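Local atomic coordinates of aminopeptidase N (Francisella tularensis subsp. tularensis, PDB entry 5DLL), a protein that probably takes part in degrading intracellular peptides, acting as a zinc-dependent M1-family aminopeptidase that releases single amino acids from peptide N-termini. Residues Leu69-Ile74 and Asn91-Asn96; Lys531-Leu536 and His548-Lys553. One frame throughout, in Å; residues are numbered along the deposited sequence.

Interaction 1: Leu69-Ile74 and Asn91-Asn96; sequences LKLLSI and NQLIIN
Leu93 touches Leu71 with CD1 and Ile74 with both CD1 and CD2. Its CD1 lies between the two, 4.0 Å from Leu71 CD2 and equally far from Ile74 CD1. The approaches differ: the side chain of Leu71 crosses that of Leu93 at about a right angle, whereas Ile74 and Leu93 reach toward each other tip to tip, with Ile74 CD1 also 4.1 Å from Leu93 CD2. Leu93 CG stands anti to the backbone N (chi1 -173°), and the arm of Ile74 through CG1 is likewise anti (chi1 -180°); with these torsions the two side chains, both already directed across the contact, meet at their ends. Ile74 CD1 then reaches Ile95 CD1 at 4.2 Å. Leu71 and Ile74, three positions apart, can both face Leu93 because Leu72 and Ser73 form a classic beta bulge opposite Val107 of strand 101-110. Val88 touches both Leu71 and Leu93, and Tyr142 packs on Leu93. No hydrogen bond joins the two segments; the axes of the short strand segments approach to 11.0 Å, their directions 39° apart. This apolar packing between strands of two separate sheets is the face-to-face packing of a sandwich-like arrangement, here within the M1 N-terminal domain.

Interaction 2: Lys531-Leu536 and His548-Lys553; sequences KPVASL and HKRSEK
Arg550 and Ala534 make the one hydrogen bond of this contact, which lies where the Ig-like beta sandwich passes into the C-terminal helical domain. Strand 533-535 is at the edge of one sheet, beside 495-502; residues 548-553 follow strand 545-547 of the other sheet and enter helix 552-561, with Ser551 at its N-cap position. In the polar part, Arg550 NH1 donates to Ala534 O over 2.8 Å, with an N-H...O angle of 159°. The oxygen lies in the guanidinium plane, and the donor lies in the plane of the carbonyl group, at a C=O...N angle of 153°. Arg550 reaches this position because its CG sits between the backbone N and the carbonyl carbon (chi1 50°) and the chain beyond runs extended to NE. The bond supplies a side-chain donor to a backbone carbonyl of the edge strand.

The flat groups of the second segment lie over one another. Arg550 NE is 3.7 Å above one face of the His548 ring, displaced toward its rim. The polar end of His548 is engaged elsewhere, NE2 bonding to Glu464 OE1 on strand 459-467, which would help fix the turn of the ring.

Van der Waals contacts complete the join. Val533 CG2 comes within 3.9 Å of Arg550 NH1, their side chains crossing at about a right angle, while Val533 also packs on Ile558 of the helix. Leu536, whose other neighbours include Val497 and Leu475 from the two sheets, meets the His548 ring at its edge, near the ring plane: its CD1 methyl lies 3.6 Å from both CE1 and ND1.

Overall arrangement
The two contacts lie on opposite sides of the chain's centre, their own centres 68 Å apart and their nearest atoms about 51 Å apart. They follow in series along the chain: interaction 1 closes within the N-terminal domain long before interaction 2 opens at the end of the Ig-like domain. No strand, sheet or helix is common to them, and the M1 peptidase domain, where His309, His313 and Glu332 bind zinc, comes between them in sequence. Interaction 1 packs methyl groups between two sheets inside one domain, with no hydrogen bond between its segments. Interaction 2 ties an edge strand to the link that leads into the C-terminal helices, placing it at the passage from the Ig-like domain to the helical one.

Interaction 1: Leu69-Ile74 and Asn91-Asn96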
loop_
_atom_site.group_PDB
_atom_site.type_symbol
_atom_site.label_atom_id
_atom_site.label_comp_id
_atom_site.label_asym_id
_atom_site.label_seq_id
_atom_site.Cartn_x
_atom_site.Cartn_y
_atom_site.Cartn_z
ATOM N N LEU A 69 20.809 14.570 22.988
ATOM C CA LEU A 69 21.365 15.864 22.576
ATOM C C LEU A 69 22.337 16.410 23.620
ATOM O O LEU A 69 21.995 16.515 24.801
ATOM C CB LEU A 69 20.243 16.891 22.375
ATOM C CG LEU A 69 19.099 16.513 21.432
ATOM C CD1 LEU A 69 18.103 17.655 21.330
ATOM C CD2 LEU A 69 19.630 16.134 20.058
ATOM N N LYS A 70 23.542 16.771 23.185
ATOM C CA LYS A 70 24.489 17.459 24.055
ATOM C C LYS A 70 24.291 18.962 23.885
ATOM O O LYS A 70 24.610 19.512 22.837
ATOM C CB LYS A 70 25.929 17.062 23.723
ATOM C CG LYS A 70 26.932 17.473 24.788
ATOM C CD LYS A 70 28.358 17.199 24.345
ATOM C CE LYS A 70 29.359 17.842 25.290
ATOM N NZ LYS A 70 30.730 17.853 24.713
ATOM N N LEU A 71 23.748 19.609 24.913
ATOM C CA LEU A 71 23.470 21.044 24.886
ATOM C C LEU A 71 24.719 21.866 25.201
ATOM O O LEU A 71 25.155 21.912 26.348
ATOM C CB LEU A 71 22.377 21.383 25.902
ATOM C CG LEU A 71 21.993 22.860 26.033
ATOM C CD1 LEU A 71 21.419 23.375 24.721
ATOM C CD2 LEU A 71 21.003 23.051 27.169
ATOM N N LEU A 72 25.269 22.534 24.190
ATOM C CA LEU A 72 26.462 23.361 24.360
ATOM C C LEU A 72 26.140 24.814 24.686
ATOM O O LEU A 72 26.983 25.526 25.228
ATOM C CB LEU A 72 27.323 23.323 23.094
ATOM C CG LEU A 72 27.704 21.939 22.575
ATOM C CD1 LEU A 72 28.551 22.065 21.320
ATOM C CD2 LEU A 72 28.437 21.152 23.651
ATOM N N SER A 73 24.939 25.267 24.340
ATOM C CA SER A 73 24.585 26.677 24.506
ATOM C C SER A 73 23.087 26.906 24.377
ATOM O O SER A 73 22.401 26.190 23.647
ATOM C CB SER A 73 25.317 27.544 23.473
ATOM O OG SER A 73 24.872 28.888 23.534
ATOM N N ILE A 74 22.599 27.919 25.085
ATOM C CA ILE A 74 21.189 28.293 25.049
ATOM C C ILE A 74 21.028 29.770 25.408
ATOM O O ILE A 74 21.531 30.231 26.438
ATOM C CB ILE A 74 20.336 27.402 25.982
ATOM C CG1 ILE A 74 18.861 27.806 25.917
ATOM C CG2 ILE A 74 20.835 27.459 27.422
ATOM C CD1 ILE A 74 17.935 26.810 26.582
ATOM N N ASN A 91 14.451 13.532 28.138
ATOM C CA ASN A 91 13.582 13.630 26.966
ATOM C C ASN A 91 13.048 15.029 26.647
ATOM O O ASN A 91 12.320 15.196 25.667
ATOM C CB ASN A 91 12.401 12.665 27.141
ATOM C CG ASN A 91 12.798 11.216 26.930
ATOM O OD1 ASN A 91 13.226 10.826 25.841
ATOM N ND2 ASN A 91 12.652 10.408 27.970
ATOM N N GLN A 92 13.402 16.029 27.456
ATOM C CA GLN A 92 12.821 17.367 27.315
ATOM C C GLN A 92 13.790 18.478 27.695
ATOM O O GLN A 92 14.861 18.221 28.243
ATOM C CB GLN A 92 11.580 17.500 28.199
ATOM C CG GLN A 92 10.484 16.477 27.939
ATOM C CD GLN A 92 9.425 16.475 29.023
ATOM O OE1 GLN A 92 9.737 16.430 30.217
ATOM N NE2 GLN A 92 8.165 16.513 28.615
ATOM N N LEU A 93 13.395 19.710 27.382
ATOM C CA LEU A 93 14.041 20.912 27.903
ATOM C C LEU A 93 12.959 21.897 28.337
ATOM O O LEU A 93 12.201 22.398 27.508
ATOM C CB LEU A 93 14.956 21.542 26.856
ATOM C CG LEU A 93 15.832 22.715 27.331
ATOM C CD1 LEU A 93 17.047 22.869 26.427
ATOM C CD2 LEU A 93 15.067 24.032 27.417
ATOM N N ILE A 94 12.896 22.173 29.637
ATOM C CA ILE A 94 11.810 22.958 30.224
ATOM C C ILE A 94 12.283 24.357 30.626
ATOM O O ILE A 94 13.334 24.515 31.243
ATOM C CB ILE A 94 11.206 22.225 31.444
ATOM C CG1 ILE A 94 10.806 20.798 31.034
ATOM C CG2 ILE A 94 10.021 23.000 32.018
ATOM C CD1 ILE A 94 9.962 20.053 32.046
ATOM N N ILE A 95 11.492 25.365 30.264
ATOM C CA ILE A 95 11.770 26.757 30.612
ATOM C C ILE A 95 10.492 27.415 31.122
ATOM O O ILE A 95 9.487 27.443 30.414
ATOM C CB ILE A 95 12.266 27.571 29.399
ATOM C CG1 ILE A 95 13.371 26.814 28.649
ATOM C CG2 ILE A 95 12.742 28.950 29.852
ATOM C CD1 ILE A 95 13.827 27.490 27.374
ATOM N N ASN A 96 10.544 27.956 32.336
ATOM C CA ASN A 96 9.403 28.642 32.935
ATOM C C ASN A 96 9.391 30.148 32.664
ATOM O O ASN A 96 10.423 30.747 32.346
ATOM C CB ASN A 96 9.384 28.394 34.441
ATOM C CG ASN A 96 9.182 26.933 34.783
ATOM O OD1 ASN A 96 8.244 26.296 34.306
ATOM N ND2 ASN A 96 10.063 26.395 35.614
#

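Interaction 2: Lys531-Leu536 and His548-Lys553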
loop_
_atom_site.group_PDB
_atom_site.type_symbol
_atom_site.label_atom_id
_atom_site.label_comp_id
_atom_site.label_asym_id
_atom_site.label_seq_id
_atom_site.Cartn_x
_atom_site.Cartn_y
_atom_site.Cartn_z
ATOM N N LYS A 531 -39.667 -8.219 -14.230
ATOM C CA LYS A 531 -38.974 -8.613 -12.994
ATOM C C LYS A 531 -37.457 -8.611 -13.211
ATOM O O LYS A 531 -36.921 -9.528 -13.837
ATOM C CB LYS A 531 -39.431 -10.004 -12.530
ATOM C CG LYS A 531 -38.633 -10.580 -11.364
ATOM C CD LYS A 531 -39.222 -11.894 -10.874
ATOM C CE LYS A 531 -40.342 -11.680 -9.869
ATOM N NZ LYS A 531 -39.825 -11.339 -8.514
ATOM N N PRO A 532 -36.760 -7.587 -12.684
ATOM C CA PRO A 532 -35.359 -7.428 -13.016
ATOM C C PRO A 532 -34.438 -8.120 -12.021
ATOM O O PRO A 532 -34.873 -8.530 -10.942
ATOM C CB PRO A 532 -35.175 -5.916 -12.920
ATOM C CG PRO A 532 -36.105 -5.508 -11.819
ATOM C CD PRO A 532 -37.182 -6.562 -11.710
ATOM N N VAL A 533 -33.172 -8.244 -12.406
ATOM C CA VAL A 533 -32.104 -8.638 -11.491
ATOM C C VAL A 533 -31.303 -7.377 -11.158
ATOM O O VAL A 533 -31.040 -6.547 -12.035
ATOM C CB VAL A 533 -31.206 -9.767 -12.067
ATOM C CG1 VAL A 533 -30.754 -9.465 -13.492
ATOM C CG2 VAL A 533 -30.008 -10.030 -11.156
ATOM N N ALA A 534 -30.941 -7.226 -9.886
ATOM C CA ALA A 534 -30.324 -5.992 -9.401
ATOM C C ALA A 534 -28.798 -6.049 -9.463
ATOM O O ALA A 534 -28.190 -7.056 -9.095
ATOM C CB ALA A 534 -30.787 -5.700 -7.982
ATOM N N SER A 535 -28.198 -4.967 -9.953
ATOM C CA SER A 535 -26.750 -4.767 -9.908
ATOM C C SER A 535 -26.462 -3.862 -8.715
ATOM O O SER A 535 -26.808 -2.683 -8.740
ATOM C CB SER A 535 -26.264 -4.117 -11.204
ATOM O OG SER A 535 -24.877 -3.853 -11.151
ATOM N N LEU A 536 -25.841 -4.417 -7.675
ATOM C CA LEU A 536 -25.731 -3.737 -6.381
ATOM C C LEU A 536 -24.291 -3.572 -5.899
ATOM O O LEU A 536 -23.442 -4.435 -6.135
ATOM C CB LEU A 536 -26.539 -4.499 -5.330
ATOM C CG LEU A 536 -28.055 -4.299 -5.404
ATOM C CD1 LEU A 536 -28.778 -5.339 -4.562
ATOM C CD2 LEU A 536 -28.434 -2.891 -4.971
ATOM N N HIS A 548 -26.817 -11.597 -0.195
ATOM C CA HIS A 548 -27.814 -11.519 -1.257
ATOM C C HIS A 548 -27.919 -12.888 -1.910
ATOM O O HIS A 548 -27.201 -13.193 -2.865
ATOM C CB HIS A 548 -27.425 -10.459 -2.295
ATOM C CG HIS A 548 -28.535 -10.089 -3.232
ATOM N ND1 HIS A 548 -28.783 -8.786 -3.609
ATOM C CD2 HIS A 548 -29.469 -10.845 -3.859
ATOM C CE1 HIS A 548 -29.816 -8.756 -4.431
ATOM N NE2 HIS A 548 -30.251 -9.991 -4.598
ATOM N N LYS A 549 -28.814 -13.711 -1.376
ATOM C CA LYS A 549 -29.054 -15.044 -1.913
ATOM C C LYS A 549 -29.790 -14.936 -3.245
ATOM O O LYS A 549 -30.862 -14.330 -3.319
ATOM C CB LYS A 549 -29.872 -15.878 -0.917
ATOM C CG LYS A 549 -30.192 -17.300 -1.364
ATOM C CD LYS A 549 -28.940 -18.116 -1.649
ATOM C CE LYS A 549 -29.282 -19.570 -1.929
ATOM N NZ LYS A 549 -28.074 -20.376 -2.253
ATOM N N ARG A 550 -29.203 -15.512 -4.294
ATOM C CA ARG A 550 -29.842 -15.548 -5.612
ATOM C C ARG A 550 -29.246 -16.621 -6.524
ATOM O O ARG A 550 -28.136 -17.106 -6.290
ATOM C CB ARG A 550 -29.777 -14.175 -6.285
ATOM C CG ARG A 550 -28.402 -13.534 -6.290
ATOM C CD ARG A 550 -28.466 -12.179 -6.967
ATOM N NE ARG A 550 -27.245 -11.404 -6.777
ATOM C CZ ARG A 550 -27.066 -10.159 -7.217
ATOM N NH1 ARG A 550 -28.032 -9.528 -7.884
ATOM N NH2 ARG A 550 -25.913 -9.539 -6.987
ATOM N N SER A 551 -29.999 -16.969 -7.568
ATOM C CA SER A 551 -29.683 -18.100 -8.448
ATOM C C SER A 551 -28.485 -17.854 -9.361
ATOM O O SER A 551 -28.053 -16.717 -9.543
ATOM C CB SER A 551 -30.894 -18.421 -9.319
ATOM O OG SER A 551 -31.223 -17.306 -10.129
ATOM N N GLU A 552 -27.972 -18.937 -9.945
ATOM C CA GLU A 552 -26.851 -18.865 -10.884
ATOM C C GLU A 552 -27.224 -18.107 -12.158
ATOM O O GLU A 552 -26.378 -17.415 -12.723
ATOM C CB GLU A 552 -26.333 -20.268 -11.241
ATOM C CG GLU A 552 -25.258 -20.287 -12.331
ATOM C CD GLU A 552 -24.567 -21.636 -12.491
ATOM O OE1 GLU A 552 -24.220 -22.264 -11.465
ATOM O OE2 GLU A 552 -24.347 -22.062 -13.647
ATOM N N LYS A 553 -28.473 -18.238 -12.608
ATOM C CA LYS A 553 -28.926 -17.541 -13.816
ATOM C C LYS A 553 -29.020 -16.029 -13.604
ATOM O O LYS A 553 -28.755 -15.258 -14.527
ATOM C CB LYS A 553 -30.274 -18.081 -14.302
ATOM C CG LYS A 553 -30.564 -17.741 -15.759
ATOM C CD LYS A 553 -32.033 -17.912 -16.116
ATOM C CE LYS A 553 -32.299 -17.471 -17.548
ATOM N NZ LYS A 553 -33.750 -17.392 -17.866
#